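Local structure of D-alanyl-D-alanine carboxypeptidase (Streptococcus pneumoniae R6, 1XP4) at residues D221-G226 and S234-T239; V246-L251 and T265-L270; A99-S104 and L188-K193. The protein probably removes the C-terminal D-alanine from peptidoglycan precursor peptides, as a penicillin-binding serine carboxypeptidase of the S11 family that trims the growing cell wall. One frame throughout, in Å; residues are numbered along the deposited sequence.

Interaction 1. Residues D221-G226 and S234-T239; sequences DGLKTG and SFVGTT. With SO4 (sulfate ion), chain E.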
ATOM      1  N   ASP A 221       2.828  -7.901   8.258  1.00 16.41           N
ATOM      2  CA  ASP A 221       4.196  -7.409   7.987  1.00 19.21           C
ATOM      3  C   ASP A 221       4.159  -5.938   7.538  1.00 21.24           C
ATOM      4  O   ASP A 221       5.060  -5.448   6.885  1.00 18.72           O
ATOM      5  CB  ASP A 221       4.907  -8.275   6.936  1.00 20.08           C
ATOM      6  CG  ASP A 221       4.023  -8.534   5.722  1.00 22.99           C
ATOM      7  OD1 ASP A 221       2.840  -8.237   5.772  1.00 26.34           O
ATOM      8  OD2 ASP A 221       4.524  -9.055   4.734  1.00 24.45           O
ATOM      9  N   GLY A 222       3.038  -5.270   7.848  1.00 20.00           N
ATOM     10  CA  GLY A 222       2.959  -3.821   7.580  1.00 20.00           C
ATOM     11  C   GLY A 222       1.722  -3.208   8.239  1.00 20.00           C
ATOM     12  O   GLY A 222       0.925  -3.899   8.837  1.00 20.00           O
ATOM     13  N   LEU A 223       1.539  -1.869   8.097  1.00 19.97           N
ATOM     14  CA  LEU A 223       2.292  -1.082   7.124  1.00 15.21           C
ATOM     15  C   LEU A 223       2.781   0.248   7.700  1.00 14.72           C
ATOM     16  O   LEU A 223       3.884   0.692   7.431  1.00 13.42           O
ATOM     17  CB  LEU A 223       1.351  -0.787   5.954  1.00 11.84           C
ATOM     18  CG  LEU A 223       2.091  -0.277   4.713  1.00  9.25           C
ATOM     19  CD1 LEU A 223       3.063  -1.315   4.147  1.00  7.38           C
ATOM     20  CD2 LEU A 223       1.145   0.087   3.568  1.00  9.56           C
ATOM     21  N   LYS A 224       1.882   0.907   8.463  1.00 12.90           N
ATOM     22  CA  LYS A 224       2.217   2.204   9.070  1.00 12.94           C
ATOM     23  C   LYS A 224       1.154   2.696  10.065  1.00 12.52           C
ATOM     24  O   LYS A 224      -0.009   2.834   9.745  1.00 16.25           O
ATOM     25  CB  LYS A 224       2.373   3.274   7.988  1.00 11.69           C
ATOM     26  CG  LYS A 224       3.073   4.519   8.538  1.00 13.80           C
ATOM     27  CD  LYS A 224       4.518   4.260   8.937  1.00 14.09           C
ATOM     28  CE  LYS A 224       5.053   5.331   9.896  1.00 15.03           C
ATOM     29  NZ  LYS A 224       4.162   5.395  11.047  1.00 18.15           N
ATOM     30  N   THR A 225       1.579   2.954  11.317  1.00 10.53           N
ATOM     31  CA  THR A 225       0.629   3.523  12.267  1.00 11.28           C
ATOM     32  C   THR A 225       0.554   5.042  12.159  1.00 11.63           C
ATOM     33  O   THR A 225       1.270   5.679  11.410  1.00 12.61           O
ATOM     34  CB  THR A 225       0.988   3.141  13.701  1.00 11.49           C
ATOM     35  OG1 THR A 225       2.377   3.339  13.965  1.00  9.76           O
ATOM     36  CG2 THR A 225       0.605   1.695  13.975  1.00 13.54           C
ATOM     37  N   GLY A 226      -0.441   5.608  12.824  1.00 11.50           N
ATOM     38  CA  GLY A 226      -0.566   7.052  12.835  1.00 10.87           C
ATOM     39  C   GLY A 226      -1.474   7.502  13.954  1.00 11.14           C
ATOM     40  O   GLY A 226      -2.570   6.964  14.128  1.00 12.48           O
ATOM     41  N   SER A 234      -4.899   5.398  14.421  1.00 17.09           N
ATOM     42  CA  SER A 234      -4.982   4.895  13.056  1.00 15.75           C
ATOM     43  C   SER A 234      -3.851   3.951  12.679  1.00 15.58           C
ATOM     44  O   SER A 234      -2.732   4.049  13.193  1.00 14.11           O
ATOM     45  CB  SER A 234      -5.014   6.075  12.084  1.00 13.47           C
ATOM     46  OG  SER A 234      -6.095   6.934  12.395  1.00 14.08           O
ATOM     47  N   PHE A 235      -4.156   3.049  11.751  1.00 15.14           N
ATOM     48  CA  PHE A 235      -3.189   2.067  11.305  1.00 13.92           C
ATOM     49  C   PHE A 235      -3.490   1.456   9.940  1.00 13.99           C
ATOM     50  O   PHE A 235      -4.608   1.013   9.670  1.00 14.32           O
ATOM     51  CB  PHE A 235      -3.098   0.956  12.350  1.00 13.70           C
ATOM     52  CG  PHE A 235      -2.271  -0.216  11.924  1.00 10.87           C
ATOM     53  CD1 PHE A 235      -0.910  -0.068  11.676  1.00 11.18           C
ATOM     54  CD2 PHE A 235      -2.851  -1.470  11.784  1.00  8.39           C
ATOM     55  CE1 PHE A 235      -0.135  -1.159  11.296  1.00 13.46           C
ATOM     56  CE2 PHE A 235      -2.093  -2.568  11.407  1.00 11.75           C
ATOM     57  CZ  PHE A 235      -0.725  -2.414  11.160  1.00 14.30           C
ATOM     58  N   VAL A 236      -2.480   1.446   9.079  1.00 13.04           N
ATOM     59  CA  VAL A 236      -2.623   0.838   7.771  1.00 13.44           C
ATOM     60  C   VAL A 236      -1.877  -0.469   7.943  1.00 14.73           C
ATOM     61  O   VAL A 236      -0.694  -0.464   8.290  1.00 15.34           O
ATOM     62  CB  VAL A 236      -1.936   1.651   6.641  1.00 12.64           C
ATOM     63  CG1 VAL A 236      -2.131   0.936   5.314  1.00  7.04           C
ATOM     64  CG2 VAL A 236      -2.516   3.052   6.556  1.00 10.09           C
ATOM     65  N   GLY A 237      -2.568  -1.583   7.730  1.00 14.42           N
ATOM     66  CA  GLY A 237      -1.921  -2.871   7.871  1.00 14.80           C
ATOM     67  C   GLY A 237      -2.083  -3.746   6.648  1.00 16.25           C
ATOM     68  O   GLY A 237      -3.109  -3.699   5.978  1.00 18.26           O
ATOM     69  N   THR A 238      -1.057  -4.528   6.332  1.00 17.25           N
ATOM     70  CA  THR A 238      -1.136  -5.444   5.200  1.00 16.06           C
ATOM     71  C   THR A 238      -0.821  -6.832   5.750  1.00 15.31           C
ATOM     72  O   THR A 238      -0.049  -6.974   6.699  1.00 12.59           O
ATOM     73  CB  THR A 238      -0.136  -5.080   4.073  1.00 16.66           C
ATOM     74  OG1 THR A 238      -0.334  -5.966   2.962  1.00 16.46           O
ATOM     75  CG2 THR A 238       1.299  -5.206   4.560  1.00 16.09           C
ATOM     76  N   THR A 239      -1.424  -7.857   5.165  1.00 15.33           N
ATOM     77  CA  THR A 239      -1.204  -9.205   5.653  1.00 15.80           C
ATOM     78  C   THR A 239      -1.561 -10.239   4.608  1.00 16.70           C
ATOM     79  O   THR A 239      -2.288  -9.953   3.657  1.00 18.83           O
ATOM     80  CB  THR A 239      -2.071  -9.477   6.892  1.00 14.66           C
ATOM     81  OG1 THR A 239      -1.687 -10.720   7.486  1.00 17.00           O
ATOM     82  CG2 THR A 239      -3.535  -9.569   6.496  1.00 13.16           C
TER
HETATM   83  S   SO4 E 464       2.825   6.855  15.633  1.00 54.95           S
HETATM   84  O1  SO4 E 464       3.760   6.609  16.752  1.00 53.90           O
HETATM   85  O2  SO4 E 464       3.269   6.105  14.446  1.00 52.93           O
HETATM   86  O3  SO4 E 464       1.463   6.418  16.001  1.00 48.99           O
HETATM   87  O4  SO4 E 464       2.830   8.300  15.324  1.00 54.13           O

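Interaction 2. Residues V246-L251 and T265-L270; sequences VITVVL and TATSSL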
ATOM      1  N   VAL A 246      -4.185  -8.739   1.980  1.00 17.03           N
ATOM      2  CA  VAL A 246      -5.182  -7.740   2.281  1.00 14.72           C
ATOM      3  C   VAL A 246      -4.542  -6.469   2.785  1.00 14.99           C
ATOM      4  O   VAL A 246      -3.624  -6.515   3.604  1.00 15.69           O
ATOM      5  CB  VAL A 246      -6.153  -8.243   3.372  1.00 15.67           C
ATOM      6  CG1 VAL A 246      -7.126  -7.135   3.756  1.00 17.04           C
ATOM      7  CG2 VAL A 246      -6.905  -9.476   2.884  1.00 12.79           C
ATOM      8  N   ILE A 247      -5.017  -5.337   2.275  1.00 15.26           N
ATOM      9  CA  ILE A 247      -4.533  -4.048   2.733  1.00 14.31           C
ATOM     10  C   ILE A 247      -5.657  -3.497   3.583  1.00 12.88           C
ATOM     11  O   ILE A 247      -6.808  -3.451   3.163  1.00  9.07           O
ATOM     12  CB  ILE A 247      -4.235  -3.082   1.593  1.00 15.77           C
ATOM     13  CG1 ILE A 247      -3.088  -3.629   0.740  1.00 15.42           C
ATOM     14  CG2 ILE A 247      -3.859  -1.720   2.176  1.00 12.81           C
ATOM     15  CD1 ILE A 247      -2.566  -2.643  -0.285  1.00 19.40           C
ATOM     16  N   THR A 248      -5.298  -3.093   4.793  1.00 16.36           N
ATOM     17  CA  THR A 248      -6.240  -2.587   5.777  1.00 17.42           C
ATOM     18  C   THR A 248      -5.979  -1.137   6.165  1.00 17.35           C
ATOM     19  O   THR A 248      -4.838  -0.743   6.427  1.00 18.16           O
ATOM     20  CB  THR A 248      -6.182  -3.489   7.039  1.00 17.32           C
ATOM     21  OG1 THR A 248      -7.098  -4.575   6.875  1.00 20.32           O
ATOM     22  CG2 THR A 248      -6.516  -2.714   8.307  1.00 23.67           C
ATOM     23  N   VAL A 249      -7.048  -0.349   6.198  1.00 16.86           N
ATOM     24  CA  VAL A 249      -6.908   1.004   6.665  1.00 17.71           C
ATOM     25  C   VAL A 249      -7.965   1.290   7.722  1.00 16.99           C
ATOM     26  O   VAL A 249      -9.145   1.309   7.484  1.00 16.69           O
ATOM     27  CB  VAL A 249      -7.101   1.888   5.450  1.00 19.49           C
ATOM     28  CG1 VAL A 249      -6.870   3.327   5.823  1.00 16.80           C
ATOM     29  CG2 VAL A 249      -6.123   1.485   4.351  1.00 21.95           C
ATOM     30  N   VAL A 250      -7.515   1.431   8.980  1.00 15.42           N
ATOM     31  CA  VAL A 250      -8.411   1.785  10.075  1.00 15.46           C
ATOM     32  C   VAL A 250      -8.007   3.197  10.580  1.00 16.09           C
ATOM     33  O   VAL A 250      -6.988   3.352  11.220  1.00 17.99           O
ATOM     34  CB  VAL A 250      -8.179   0.743  11.198  1.00 15.01           C
ATOM     35  CG1 VAL A 250      -8.591   1.293  12.574  1.00 14.94           C
ATOM     36  CG2 VAL A 250      -8.919  -0.557  10.969  1.00 13.36           C
ATOM     37  N   LEU A 251      -8.813   4.266  10.292  1.00 14.82           N
ATOM     38  CA  LEU A 251      -8.376   5.594  10.812  1.00 15.44           C
ATOM     39  C   LEU A 251      -9.431   6.428  11.516  1.00 16.20           C
ATOM     40  O   LEU A 251      -9.715   7.552  11.128  1.00 18.49           O
ATOM     41  CB  LEU A 251      -7.838   6.529   9.726  1.00 11.63           C
ATOM     42  CG  LEU A 251      -7.847   6.005   8.309  1.00 10.56           C
ATOM     43  CD1 LEU A 251      -8.638   6.903   7.375  1.00 12.44           C
ATOM     44  CD2 LEU A 251      -6.444   5.993   7.747  1.00  9.67           C
ATOM     45  N   THR A 265      -6.569  -4.319  17.463  1.00 12.14           N
ATOM     46  CA  THR A 265      -7.673  -5.193  17.843  1.00 13.80           C
ATOM     47  C   THR A 265      -8.759  -5.027  16.788  1.00 14.52           C
ATOM     48  O   THR A 265      -9.349  -6.003  16.317  1.00 14.67           O
ATOM     49  CB  THR A 265      -8.264  -4.795  19.209  1.00 14.78           C
ATOM     50  OG1 THR A 265      -7.228  -4.771  20.199  1.00 14.11           O
ATOM     51  CG2 THR A 265      -9.332  -5.789  19.630  1.00 12.29           C
ATOM     52  N   ALA A 266      -9.008  -3.770  16.426  1.00 13.85           N
ATOM     53  CA  ALA A 266     -10.004  -3.424  15.426  1.00 13.26           C
ATOM     54  C   ALA A 266      -9.621  -4.013  14.079  1.00 13.66           C
ATOM     55  O   ALA A 266     -10.479  -4.483  13.338  1.00 14.34           O
ATOM     56  CB  ALA A 266     -10.122  -1.914  15.323  1.00 14.79           C
ATOM     57  N   THR A 267      -8.327  -3.976  13.765  1.00 14.57           N
ATOM     58  CA  THR A 267      -7.826  -4.527  12.506  1.00 14.21           C
ATOM     59  C   THR A 267      -7.976  -6.039  12.547  1.00 13.98           C
ATOM     60  O   THR A 267      -8.460  -6.655  11.597  1.00 14.60           O
ATOM     61  CB  THR A 267      -6.328  -4.207  12.270  1.00 12.77           C
ATOM     62  OG1 THR A 267      -6.143  -2.792  12.143  1.00 12.01           O
ATOM     63  CG2 THR A 267      -5.839  -4.893  10.993  1.00  9.48           C
ATOM     64  N   SER A 268      -7.547  -6.639  13.649  1.00 14.52           N
ATOM     65  CA  SER A 268      -7.668  -8.079  13.798  1.00 14.40           C
ATOM     66  C   SER A 268      -9.150  -8.432  13.653  1.00 12.97           C
ATOM     67  O   SER A 268      -9.505  -9.466  13.094  1.00  9.93           O
ATOM     68  CB  SER A 268      -7.152  -8.519  15.168  1.00 11.87           C
ATOM     69  OG  SER A 268      -7.087  -9.929  15.233  1.00 15.56           O
ATOM     70  N   SER A 269     -10.012  -7.545  14.137  1.00 13.72           N
ATOM     71  CA  SER A 269     -11.446  -7.769  14.055  1.00 16.97           C
ATOM     72  C   SER A 269     -11.909  -7.733  12.608  1.00 19.00           C
ATOM     73  O   SER A 269     -12.729  -8.548  12.183  1.00 20.02           O
ATOM     74  CB  SER A 269     -12.186  -6.702  14.847  1.00 18.85           C
ATOM     75  OG  SER A 269     -13.581  -6.891  14.733  1.00 24.79           O
ATOM     76  N   LEU A 270     -11.372  -6.776  11.858  1.00 19.64           N
ATOM     77  CA  LEU A 270     -11.710  -6.613  10.453  1.00 19.00           C
ATOM     78  C   LEU A 270     -11.279  -7.822   9.629  1.00 19.53           C
ATOM     79  O   LEU A 270     -11.956  -8.202   8.675  1.00 21.82           O
ATOM     80  CB  LEU A 270     -11.054  -5.335   9.906  1.00 18.28           C
ATOM     81  CG  LEU A 270     -11.107  -5.013   8.404  1.00 17.52           C
ATOM     82  CD1 LEU A 270     -12.503  -5.209   7.846  1.00 14.98           C
ATOM     83  CD2 LEU A 270     -10.648  -3.580   8.193  1.00 18.33           C
TER

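Interaction 3. Residues A99-S104 and L188-K193; sequences ATLVSS and LEITKK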
ATOM      1  N   ALA A  99      14.352   4.140  10.062  1.00 17.48           N
ATOM      2  CA  ALA A  99      13.879   4.963  11.173  1.00 15.18           C
ATOM      3  C   ALA A  99      12.474   5.518  10.900  1.00 15.98           C
ATOM      4  O   ALA A  99      11.638   5.594  11.806  1.00 17.07           O
ATOM      5  CB  ALA A  99      14.851   6.098  11.431  1.00  9.43           C
ATOM      6  N   THR A 100      12.216   5.895   9.650  1.00 13.96           N
ATOM      7  CA  THR A 100      10.919   6.437   9.261  1.00 13.52           C
ATOM      8  C   THR A 100       9.784   5.415   9.355  1.00 13.69           C
ATOM      9  O   THR A 100       8.783   5.644  10.032  1.00 16.39           O
ATOM     10  CB  THR A 100      10.948   6.991   7.808  1.00 13.27           C
ATOM     11  OG1 THR A 100      11.778   8.156   7.753  1.00 17.30           O
ATOM     12  CG2 THR A 100       9.560   7.373   7.345  1.00 11.88           C
ATOM     13  N   LEU A 101       9.943   4.286   8.677  1.00 11.42           N
ATOM     14  CA  LEU A 101       8.904   3.269   8.658  1.00 11.79           C
ATOM     15  C   LEU A 101       8.727   2.464   9.936  1.00 13.32           C
ATOM     16  O   LEU A 101       7.610   2.092  10.286  1.00 14.11           O
ATOM     17  CB  LEU A 101       9.148   2.320   7.488  1.00 10.22           C
ATOM     18  CG  LEU A 101       8.996   2.950   6.102  1.00  8.31           C
ATOM     19  CD1 LEU A 101       9.498   2.000   5.033  1.00  7.50           C
ATOM     20  CD2 LEU A 101       7.539   3.295   5.872  1.00  4.63           C
ATOM     21  N   VAL A 102       9.820   2.200  10.639  1.00 14.61           N
ATOM     22  CA  VAL A 102       9.751   1.412  11.861  1.00 14.81           C
ATOM     23  C   VAL A 102       9.415   2.200  13.127  1.00 16.50           C
ATOM     24  O   VAL A 102       8.620   1.746  13.953  1.00 14.29           O
ATOM     25  CB  VAL A 102      11.076   0.664  12.093  1.00 15.13           C
ATOM     26  CG1 VAL A 102      11.000  -0.139  13.381  1.00 15.09           C
ATOM     27  CG2 VAL A 102      11.370  -0.242  10.903  1.00 11.67           C
ATOM     28  N   SER A 103      10.011   3.379  13.274  1.00 17.02           N
ATOM     29  CA  SER A 103       9.784   4.194  14.460  1.00 20.56           C
ATOM     30  C   SER A 103       9.001   5.483  14.205  1.00 21.67           C
ATOM     31  O   SER A 103       8.723   6.248  15.131  1.00 21.76           O
ATOM     32  CB  SER A 103      11.128   4.532  15.090  1.00 20.57           C
ATOM     33  OG  SER A 103      11.899   3.356  15.224  1.00 27.34           O
ATOM     34  N   SER A 104       8.654   5.726  12.949  1.00 20.93           N
ATOM     35  CA  SER A 104       7.908   6.919  12.593  1.00 21.55           C
ATOM     36  C   SER A 104       8.677   8.194  12.956  1.00 22.23           C
ATOM     37  O   SER A 104       8.079   9.236  13.240  1.00 23.38           O
ATOM     38  CB  SER A 104       6.542   6.909  13.293  1.00 23.61           C
ATOM     39  OG  SER A 104       5.671   7.892  12.745  1.00 23.17           O
ATOM     40  N   LEU A 188       8.256  -3.911   2.292  1.00 13.80           N
ATOM     41  CA  LEU A 188       7.776  -4.854   3.281  1.00 16.95           C
ATOM     42  C   LEU A 188       8.923  -5.443   4.098  1.00 17.46           C
ATOM     43  O   LEU A 188       8.736  -5.806   5.251  1.00 18.07           O
ATOM     44  CB  LEU A 188       6.969  -5.968   2.612  1.00 18.51           C
ATOM     45  CG  LEU A 188       5.599  -5.561   2.043  1.00 18.05           C
ATOM     46  CD1 LEU A 188       4.928  -6.783   1.425  1.00 15.53           C
ATOM     47  CD2 LEU A 188       4.714  -4.968   3.144  1.00 15.60           C
ATOM     48  N   GLU A 189      10.110  -5.542   3.509  1.00 19.04           N
ATOM     49  CA  GLU A 189      11.252  -6.079   4.246  1.00 18.27           C
ATOM     50  C   GLU A 189      11.647  -5.136   5.380  1.00 16.04           C
ATOM     51  O   GLU A 189      12.456  -5.479   6.228  1.00 16.03           O
ATOM     52  CB  GLU A 189      12.450  -6.303   3.318  1.00 19.06           C
ATOM     53  CG  GLU A 189      12.249  -7.428   2.317  1.00 24.80           C
ATOM     54  CD  GLU A 189      11.790  -8.721   2.978  1.00 28.82           C
ATOM     55  OE1 GLU A 189      12.567  -9.314   3.762  1.00 29.22           O
ATOM     56  OE2 GLU A 189      10.643  -9.143   2.714  1.00 31.26           O
ATOM     57  N   ILE A 190      11.073  -3.945   5.397  1.00 15.27           N
ATOM     58  CA  ILE A 190      11.386  -3.008   6.460  1.00 15.89           C
ATOM     59  C   ILE A 190      10.244  -3.011   7.478  1.00 18.18           C
ATOM     60  O   ILE A 190      10.447  -3.401   8.624  1.00 22.01           O
ATOM     61  CB  ILE A 190      11.597  -1.571   5.913  1.00 15.27           C
ATOM     62  CG1 ILE A 190      12.769  -1.546   4.929  1.00  8.10           C
ATOM     63  CG2 ILE A 190      11.863  -0.616   7.069  1.00 14.04           C
ATOM     64  CD1 ILE A 190      12.954  -0.235   4.229  1.00  5.15           C
ATOM     65  N   THR A 191       9.046  -2.605   7.049  1.00 18.15           N
ATOM     66  CA  THR A 191       7.867  -2.542   7.922  1.00 17.95           C
ATOM     67  C   THR A 191       7.702  -3.826   8.742  1.00 17.90           C
ATOM     68  O   THR A 191       7.230  -3.816   9.882  1.00 15.93           O
ATOM     69  CB  THR A 191       6.569  -2.285   7.092  1.00 18.56           C
ATOM     70  OG1 THR A 191       6.364  -3.357   6.162  1.00 19.16           O
ATOM     71  CG2 THR A 191       6.676  -0.976   6.321  1.00 15.78           C
ATOM     72  N   LYS A 192       8.114  -4.924   8.128  1.00 18.05           N
ATOM     73  CA  LYS A 192       8.076  -6.261   8.700  1.00 19.02           C
ATOM     74  C   LYS A 192       8.849  -6.338  10.032  1.00 18.56           C
ATOM     75  O   LYS A 192       8.346  -6.861  11.020  1.00 20.66           O
ATOM     76  CB  LYS A 192       8.696  -7.212   7.668  1.00 19.92           C
ATOM     77  CG  LYS A 192       8.572  -8.697   7.894  1.00 19.52           C
ATOM     78  CD  LYS A 192       9.304  -9.412   6.753  1.00 22.62           C
ATOM     79  CE  LYS A 192       9.099 -10.929   6.759  1.00 25.15           C
ATOM     80  NZ  LYS A 192       7.710 -11.342   6.410  1.00 23.66           N
ATOM     81  N   LYS A 193      10.068  -5.811  10.055  1.00 15.19           N
ATOM     82  CA  LYS A 193      10.903  -5.851  11.249  1.00 15.88           C
ATOM     83  C   LYS A 193      10.276  -5.301  12.527  1.00 17.28           C
ATOM     84  O   LYS A 193       9.831  -4.158  12.570  1.00 19.89           O
ATOM     85  CB  LYS A 193      12.200  -5.091  10.997  1.00 15.14           C
ATOM     86  CG  LYS A 193      13.010  -5.599   9.845  1.00 14.37           C
ATOM     87  CD  LYS A 193      14.237  -4.735   9.653  1.00 18.53           C
ATOM     88  CE  LYS A 193      15.056  -5.208   8.467  1.00 19.48           C
ATOM     89  NZ  LYS A 193      16.195  -4.293   8.235  1.00 24.11           N
TER

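Interaction 1. Residues D221-G226 and S234-T239
T225 and F235 meet obliquely on the face of the hairpin that helix 262-277 covers, with CG2 of T225 3.3 Å from CD1 of F235. The threonine's chi1 of 47° sets OG1 between its backbone N and carbonyl carbon and leaves CG2 beside the N, so the methyl turns to the ring while OG1 pairs with T206 OG1 and has O2 of a sulfate, probably from the crystallisation liquor, 2.9 Å away. F235 has CG anti to its N (chi1 172°), and the ring swings across toward strand 220-228, CZ coming to 3.2 Å from G222 O; G237 N sits above one face, offset toward the rim, and T225 N lies in plane at the edge. F264 stacks edge-to-face with the same ring. K224 belongs to the KTG signature of penicillin-binding enzymes, here on an outermost strand of the five-stranded sheet, and is predicted to bind substrate. Its side chain, bent at chi2 and chi4, curls forward along its own strand, so that NZ donates to T225 O (2.9 Å) from above the carbonyl plane; S104 OG is a weaker partner. At the lysine itself the pairing carries a classic beta bulge, L223 and K224 both facing V236, whose carbonyl O accepts from L223 N at 2.6 Å and from K224 N at 2.9 Å. The second of these lies in the carbonyl plane. L223 and V236 run side by side in the same direction, CD2 against CG1 at 3.8 Å. Farther along, R245 grips both D221 and T238, by a salt bridge to the carboxylate and a hydrogen bond to T238 OG1.

Interaction 2. Residues V246-L251 and T265-L270
A266, T267 and L270 lie on the side of helix 262-277 that packs on T248 and V250 of strand 244-253, the central strand of the five-stranded antiparallel sheet in this penicillin-binding, beta-lactamase-like fold. The axes of 246-251 and 265-270 pass 9.1 Å apart with their directions 136° from each other. A266 touches lightly, its CB 4.5 Å from V250 CG1. One residue on, T267 does more. With chi1 at -64° its CG2 stands anti to the backbone N and meets CG2 of T248 at 3.5 Å, methyl on methyl, the two side chains slanting past each other. OG1 of T267 lies beside its backbone N, where R263 O, one turn earlier in the helix, takes its hydrogen bond; the same oxygen lies 3.8 Å from V250 CG2, its hydrogen bond already made within the helix. The next helical turn returns to the strand with L270. Its CD2 rests 4.5 Å from V250 CG2, joining the apolar layer, while V249, between the two contacting strand residues, points to the other face of the sheet and V173 there. The same L270 methyl approaches T248 tip to tip, CD2 standing 3.9 Å from T248 OG1.

Interaction 3. Residues A99-S104 and L188-K193
L101 and I190 cross at about a right angle, and I190 also lies obliquely against V102, so that one branched side chain lies against two successive residues of helix 93-103. The branch that does most of the touching is CG2 of I190. With chi1 at -61°, CG1 stays beside the backbone N and CG2 stands anti to it, facing the other helix, where it meets L101 CB at 4.0 Å and V102 CG2 at 3.9 Å. The longer branch runs on toward the end of the leucine, CD1 of I190 coming to 4.2 Å from CD1 of L101. V102, whose CG1 is anti to its N (chi1 179°), divides its methyls: CG2 goes to the isoleucine, and CG1 faces the carbonyl of K193, 4.3 Å from its O. T191 adds a methyl, its CG2 4.3 Å from L101 CB, and sends OG1 to the backbone carbonyl of D221, so the short helix 188-191 is tied to strand 220-228 while it packs on helix 93-103. At the edge of the contact, the aliphatic chain of K193 leads away from the interface and ends in a salt bridge with E98. Behind the apolar patch stands helix 44-57, with V48 against L101 and Y52 against I190. Between the two segments the contact is apolar packing; T191 and K193 make their polar bonds to D221 and E98. Just past V102 the helix ends, and S104, a predicted active-site residue, departs from it with a positive phi of 60°. Its OG is hydrogen-bonded to S41, the predicted acyl-ester serine, and weakly to K44 and to K224 NZ, an arrangement typical of the SxN motif at the active site of penicillin-recognising enzymes.

All three contacts are mainly buried, but in interaction 3 I190 and K193 are partly exposed. Interactions 1 and 2 share one sheet: strands 234-241 and 244-253 are neighbours in it, joined by backbone bonds such as T248 N to G237 O, and helix 262-277 lies over both. Interaction 3 meets interaction 1 through T191 and L188 on one part and at the predicted active site through S104 and K224, whereas interactions 2 and 3 stay about 8 Å apart at their nearest atoms. The chemistry follows place: main-chain hydrogen bonds between strands in 221-226/234-239, methyl packing of helix on sheet in 246-251/265-270, and aliphatic helix-helix packing in 99-104/188-193.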